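Local coordinates for protein putative protease I (Bacteroides thetaiotaomicron VPI-5482, PDB 3CNE) that binds flavin derivatives such as lumichrome, riboflavin, FMN and FAD as a homodimer and may serve as a flavin store, at residues A[65-70]-A[98-103]; A[92-97]-A[118-123]. All blocks are in the same frame, centred on the assembly; numbering follows the deposited sequence.

How the contacts relate
Both contacts are built on helix 88-102, which connects the neighbouring parallel strands 69-73 and 106-110 of the central sheet in the DJ-1/PfpI fold. Contact 1 packs the C-terminal turn of that helix against the entry of strand 69-73; contact 2 joins its middle to the C-terminal part of helix 113-119 and the turn that follows. Their centres lie 11 Å apart, and along the chain the segments alternate: 65-70, 92-97, 98-103, 118-123. The two meet where L70 CD1 approaches V96 CG1 at 4.0 Å and where I122 packs against G101. Helix 88-102 thus packs on the sheet through contact 1 and on the neighbouring helix 113-119 through contact 2.

Contact 1 (A[65-70]-A[98-103]); sequences DEFDAL and KTFGEK
L70 and F100 face each other with their CA atoms 7.1 Å apart, while D65 and K103 pair at 7.6 Å, so the chain from the 3-10 turn at D65 to the start of strand 69-73 follows the C-terminal end of helix 88-102. This is the helix-on-strand packing of a beta-alpha-beta unit, strand 69-73, helix 88-102, strand 106-110, in the DJ-1/PfpI fold. The ring of F100 reaches from the helix toward the sheet and accounts for the largest share of the surface buried here. With CG anti to the backbone N (chi1 -174°), the L70 branch is carried over one face of this ring, its CD1 making a CH-pi contact 3.9 Å from the F100 centroid, while L70 CB lies over the same ring, 3.6 Å from F100 CD2. The ring edge meets F67 CB, which comes within 3.8 Å of F100 CE2. Strands 4-9 and 106-110 add A6 and M107 to the surroundings of F100. Replacing this phenylalanine by alanine is likely to leave L70 CD1 and F67 CB without the ring they share and to open a gap between helix and strand. Nearer the solvent, K103 joins the helix end to D65 through a salt bridge, the two side chains crossing at about a right angle. D65 OD1 forms a salt bridge with K105 NZ, and K103 NZ approaches D65 OD2 at 3.3 Å from above the carboxylate plane, 50° out of it.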
loop_
_atom_site.group_PDB
_atom_site.type_symbol
_atom_site.label_atom_id
_atom_site.label_comp_id
_atom_site.label_asym_id
_atom_site.label_seq_id
_atom_site.Cartn_x
_atom_site.Cartn_y
_atom_site.Cartn_z
ATOM N N ASP A 65 6.357 24.907 -9.253
ATOM C CA ASP A 65 7.799 25.078 -9.475
ATOM C C ASP A 65 8.586 24.837 -8.176
ATOM O O ASP A 65 9.806 24.919 -8.148
ATOM C CB ASP A 65 8.087 26.463 -10.077
ATOM C CG ASP A 65 9.049 26.408 -11.256
ATOM O OD1 ASP A 65 9.819 25.413 -11.411
ATOM O OD2 ASP A 65 9.058 27.391 -12.035
ATOM N N GLU A 66 7.872 24.498 -7.107
ATOM C CA GLU A 66 8.468 24.161 -5.822
ATOM C C GLU A 66 8.837 22.680 -5.774
ATOM O O GLU A 66 9.451 22.211 -4.820
ATOM C CB GLU A 66 7.433 24.407 -4.742
ATOM C CG GLU A 66 7.862 25.327 -3.634
ATOM C CD GLU A 66 6.669 26.050 -3.053
ATOM O OE1 GLU A 66 6.267 27.088 -3.649
ATOM O OE2 GLU A 66 6.131 25.580 -2.016
ATOM N N PHE A 67 8.436 21.943 -6.802
ATOM C CA PHE A 67 8.622 20.501 -6.826
ATOM C C PHE A 67 9.390 20.107 -8.079
ATOM O O PHE A 67 9.455 20.879 -9.034
ATOM C CB PHE A 67 7.271 19.803 -6.748
ATOM C CG PHE A 67 6.579 19.972 -5.420
ATOM C CD1 PHE A 67 6.772 19.054 -4.398
ATOM C CD2 PHE A 67 5.731 21.057 -5.193
ATOM C CE1 PHE A 67 6.121 19.208 -3.162
ATOM C CE2 PHE A 67 5.081 21.215 -3.962
ATOM C CZ PHE A 67 5.274 20.288 -2.950
ATOM N N ASP A 68 10.009 18.929 -8.053
ATOM C CA ASP A 68 10.793 18.439 -9.190
ATOM C C ASP A 68 10.039 17.365 -9.984
ATOM O O ASP A 68 10.394 17.032 -11.109
ATOM C CB ASP A 68 12.103 17.873 -8.663
ATOM C CG ASP A 68 12.934 18.926 -7.958
ATOM O OD1 ASP A 68 13.560 19.737 -8.658
ATOM O OD2 ASP A 68 12.931 18.980 -6.719
ATOM N N ALA A 69 9.013 16.798 -9.344
ATOM C CA ALA A 69 8.349 15.597 -9.834
ATOM C C ALA A 69 6.911 15.600 -9.363
ATOM O O ALA A 69 6.608 16.141 -8.308
ATOM C CB ALA A 69 9.055 14.328 -9.333
ATOM N N LEU A 70 6.047 14.999 -10.177
ATOM C CA LEU A 70 4.669 14.723 -9.816
ATOM C C LEU A 70 4.450 13.221 -9.916
ATOM O O LEU A 70 4.844 12.594 -10.911
ATOM C CB LEU A 70 3.725 15.459 -10.748
ATOM C CG LEU A 70 2.205 15.444 -10.513
ATOM C CD1 LEU A 70 1.562 16.633 -11.195
ATOM C CD2 LEU A 70 1.597 14.175 -11.114
ATOM N N LYS A 98 -0.929 19.857 -16.222
ATOM C CA LYS A 98 -0.459 20.654 -17.371
ATOM C C LYS A 98 0.757 21.479 -16.984
ATOM O O LYS A 98 1.752 21.470 -17.692
ATOM C CB LYS A 98 -1.570 21.542 -17.935
ATOM C CG LYS A 98 -1.276 22.072 -19.359
ATOM C CD LYS A 98 -2.361 23.069 -19.798
ATOM C CE LYS A 98 -2.023 23.750 -21.158
ATOM N NZ LYS A 98 -2.854 23.227 -22.282
ATOM N N THR A 99 0.673 22.187 -15.864
ATOM C CA THR A 99 1.747 23.053 -15.419
ATOM C C THR A 99 3.045 22.286 -15.143
ATOM O O THR A 99 4.092 22.664 -15.638
ATOM C CB THR A 99 1.326 23.844 -14.199
ATOM O OG1 THR A 99 0.179 24.625 -14.535
ATOM C CG2 THR A 99 2.444 24.750 -13.719
ATOM N N PHE A 100 2.968 21.197 -14.374
ATOM C CA PHE A 100 4.136 20.343 -14.168
ATOM C C PHE A 100 4.782 19.886 -15.487
ATOM O O PHE A 100 5.995 19.925 -15.622
ATOM C CB PHE A 100 3.753 19.123 -13.318
ATOM C CG PHE A 100 3.928 19.331 -11.831
ATOM C CD1 PHE A 100 2.988 20.039 -11.095
ATOM C CD2 PHE A 100 5.049 18.813 -11.170
ATOM C CE1 PHE A 100 3.147 20.212 -9.704
ATOM C CE2 PHE A 100 5.206 18.965 -9.789
ATOM C CZ PHE A 100 4.274 19.675 -9.060
ATOM N N GLY A 101 3.962 19.439 -16.443
ATOM C CA GLY A 101 4.446 18.906 -17.710
ATOM C C GLY A 101 5.076 20.004 -18.559
ATOM O O GLY A 101 6.186 19.836 -19.074
ATOM N N GLU A 102 4.370 21.133 -18.665
ATOM C CA GLU A 102 4.889 22.359 -19.306
ATOM C C GLU A 102 6.227 22.830 -18.715
ATOM O O GLU A 102 7.074 23.382 -19.437
ATOM C CB GLU A 102 3.866 23.497 -19.197
ATOM C CG GLU A 102 2.726 23.375 -20.176
ATOM C CD GLU A 102 1.672 24.481 -20.029
ATOM O OE1 GLU A 102 1.718 25.282 -19.048
ATOM O OE2 GLU A 102 0.782 24.540 -20.913
ATOM N N LYS A 103 6.421 22.622 -17.409
ATOM C CA LYS A 103 7.653 23.075 -16.771
ATOM C C LYS A 103 8.748 22.024 -16.774
ATOM O O LYS A 103 9.769 22.185 -16.104
ATOM C CB LYS A 103 7.401 23.621 -15.361
ATOM C CG LYS A 103 6.574 24.891 -15.321
ATOM C CD LYS A 103 6.396 25.393 -13.873
ATOM C CE LYS A 103 5.447 26.596 -13.810
ATOM N NZ LYS A 103 5.914 27.723 -12.933
#

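Contact 2 (A[92-97]-A[118-123]); sequences DLMEVI and DFTGIT
The ring of F119 meets the selenomethionine M94 at its edge, with SE near the ring plane, and the closest approach is not to the ring but to F119 CB, 3.7 Å from M94 SE. Neither face of F119 is used by segment 92-97. In the M94 chain the bend at chi2 (-69°) brings SE to F119 and T120, and the further bend at chi3 sets CE, which also nears T120 CG2. T120 lies at the centre of the contact: its CG2 lies 3.6 Å from I97 CG2 and equally close to M94 O, with M94 SE at 3.9 Å. The hydroxyl of T120 is turned back to its own chain, where OG1 hydrogen-bonds to F117 O and weakly accepts I122 N. Beyond it, I122 CD1 packs against I97, 3.8 Å from I97 CG2 and as near to the carbonyl I97 O. Between T120 and I122 the chain reverses at G121, whose positive phi (83°) suits glycine. Van der Waals contacts alone join the two segments, linking helix 88-102 to the C-terminal part of helix 113-119; M116 and F117 continue the packing along the second helix, F72 of strand 69-73 lies against L93, and F154 of strand 154-157 packs on I122.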
loop_
_atom_site.group_PDB
_atom_site.type_symbol
_atom_site.label_atom_id
_atom_site.label_comp_id
_atom_site.label_asym_id
_atom_site.label_seq_id
_atom_site.Cartn_x
_atom_site.Cartn_y
_atom_site.Cartn_z
ATOM N N ASP A 92 -8.705 21.603 -10.992
ATOM C CA ASP A 92 -7.356 21.824 -10.474
ATOM C C ASP A 92 -6.380 20.731 -10.891
ATOM O O ASP A 92 -5.266 21.030 -11.267
ATOM C CB ASP A 92 -7.353 21.967 -8.964
ATOM C CG ASP A 92 -8.116 23.192 -8.484
ATOM O OD1 ASP A 92 -8.365 24.120 -9.305
ATOM O OD2 ASP A 92 -8.472 23.220 -7.277
ATOM N N LEU A 93 -6.795 19.469 -10.825
ATOM C CA LEU A 93 -5.953 18.356 -11.290
ATOM C C LEU A 93 -5.358 18.573 -12.698
ATOM O O LEU A 93 -4.166 18.392 -12.906
ATOM C CB LEU A 93 -6.741 17.038 -11.277
ATOM C CG LEU A 93 -5.910 15.792 -11.608
ATOM C CD1 LEU A 93 -4.729 15.644 -10.658
ATOM C CD2 LEU A 93 -6.767 14.535 -11.546
HETATM N N MSE A 94 -6.226 18.914 -13.647
HETATM C CA MSE A 94 -5.845 19.173 -15.031
HETATM C C MSE A 94 -4.859 20.321 -15.113
HETATM O O MSE A 94 -3.849 20.231 -15.818
HETATM C CB MSE A 94 -7.074 19.488 -15.883
HETATM C CG MSE A 94 -8.027 18.315 -16.043
HETATM SE SE MSE A 94 -7.261 16.869 -17.136
HETATM C CE MSE A 94 -6.348 15.782 -15.775
ATOM N N GLU A 95 -5.164 21.393 -14.390
ATOM C CA GLU A 95 -4.309 22.562 -14.323
ATOM C C GLU A 95 -2.910 22.191 -13.816
ATOM O O GLU A 95 -1.889 22.527 -14.431
ATOM C CB GLU A 95 -4.922 23.609 -13.385
ATOM C CG GLU A 95 -4.288 24.979 -13.576
ATOM C CD GLU A 95 -4.695 26.008 -12.532
ATOM O OE1 GLU A 95 -5.924 26.162 -12.276
ATOM O OE2 GLU A 95 -3.760 26.680 -11.996
ATOM N N VAL A 96 -2.882 21.495 -12.693
ATOM C CA VAL A 96 -1.625 21.126 -12.042
ATOM C C VAL A 96 -0.795 20.178 -12.892
ATOM O O VAL A 96 0.422 20.299 -12.948
ATOM C CB VAL A 96 -1.871 20.542 -10.629
ATOM C CG1 VAL A 96 -0.649 19.786 -10.139
ATOM C CG2 VAL A 96 -2.264 21.678 -9.634
ATOM N N ILE A 97 -1.448 19.242 -13.564
ATOM C CA ILE A 97 -0.711 18.274 -14.398
ATOM C C ILE A 97 -0.123 18.984 -15.621
ATOM O O ILE A 97 1.030 18.733 -16.010
ATOM C CB ILE A 97 -1.585 17.121 -14.834
ATOM C CG1 ILE A 97 -1.861 16.182 -13.642
ATOM C CG2 ILE A 97 -0.963 16.363 -15.988
ATOM C CD1 ILE A 97 -2.960 15.188 -13.964
ATOM N N ASP A 118 -2.421 12.399 -20.558
ATOM C CA ASP A 118 -2.805 12.572 -21.951
ATOM C C ASP A 118 -3.833 13.675 -22.131
ATOM O O ASP A 118 -3.711 14.488 -23.052
ATOM C CB ASP A 118 -3.333 11.263 -22.565
ATOM C CG ASP A 118 -3.884 11.456 -24.014
ATOM O OD1 ASP A 118 -4.330 12.562 -24.374
ATOM O OD2 ASP A 118 -3.902 10.513 -24.817
ATOM N N PHE A 119 -4.827 13.704 -21.240
ATOM C CA PHE A 119 -5.915 14.682 -21.293
ATOM C C PHE A 119 -5.390 16.103 -21.383
ATOM O O PHE A 119 -6.029 16.976 -21.979
ATOM C CB PHE A 119 -6.827 14.559 -20.053
ATOM C CG PHE A 119 -7.735 13.350 -20.054
ATOM C CD1 PHE A 119 -7.912 12.580 -21.188
ATOM C CD2 PHE A 119 -8.472 13.034 -18.911
ATOM C CE1 PHE A 119 -8.773 11.486 -21.183
ATOM C CE2 PHE A 119 -9.329 11.954 -18.885
ATOM C CZ PHE A 119 -9.491 11.176 -20.022
ATOM N N THR A 120 -4.235 16.344 -20.767
ATOM C CA THR A 120 -3.648 17.677 -20.757
ATOM C C THR A 120 -2.781 17.906 -22.000
ATOM O O THR A 120 -2.325 19.015 -22.229
ATOM C CB THR A 120 -2.790 17.939 -19.484
ATOM O OG1 THR A 120 -1.578 17.201 -19.582
ATOM C CG2 THR A 120 -3.549 17.516 -18.204
ATOM N N GLY A 121 -2.565 16.866 -22.798
ATOM C CA GLY A 121 -1.722 16.980 -23.987
ATOM C C GLY A 121 -0.213 16.854 -23.780
ATOM O O GLY A 121 0.534 16.693 -24.748
ATOM N N ILE A 122 0.246 16.899 -22.526
ATOM C CA ILE A 122 1.686 16.930 -22.263
ATOM C C ILE A 122 2.412 15.685 -22.772
ATOM O O ILE A 122 3.643 15.671 -22.879
ATOM C CB ILE A 122 2.020 17.159 -20.762
ATOM C CG1 ILE A 122 1.446 16.016 -19.897
ATOM C CG2 ILE A 122 1.548 18.551 -20.324
ATOM C CD1 ILE A 122 1.952 16.007 -18.472
ATOM N N THR A 123 1.648 14.635 -23.057
ATOM C CA THR A 123 2.231 13.375 -23.479
ATOM C C THR A 123 2.543 13.298 -24.973
ATOM O O THR A 123 2.966 12.251 -25.421
ATOM C CB THR A 123 1.338 12.168 -23.095
ATOM O OG1 THR A 123 0.040 12.326 -23.684
ATOM C CG2 THR A 123 1.196 12.036 -21.573
#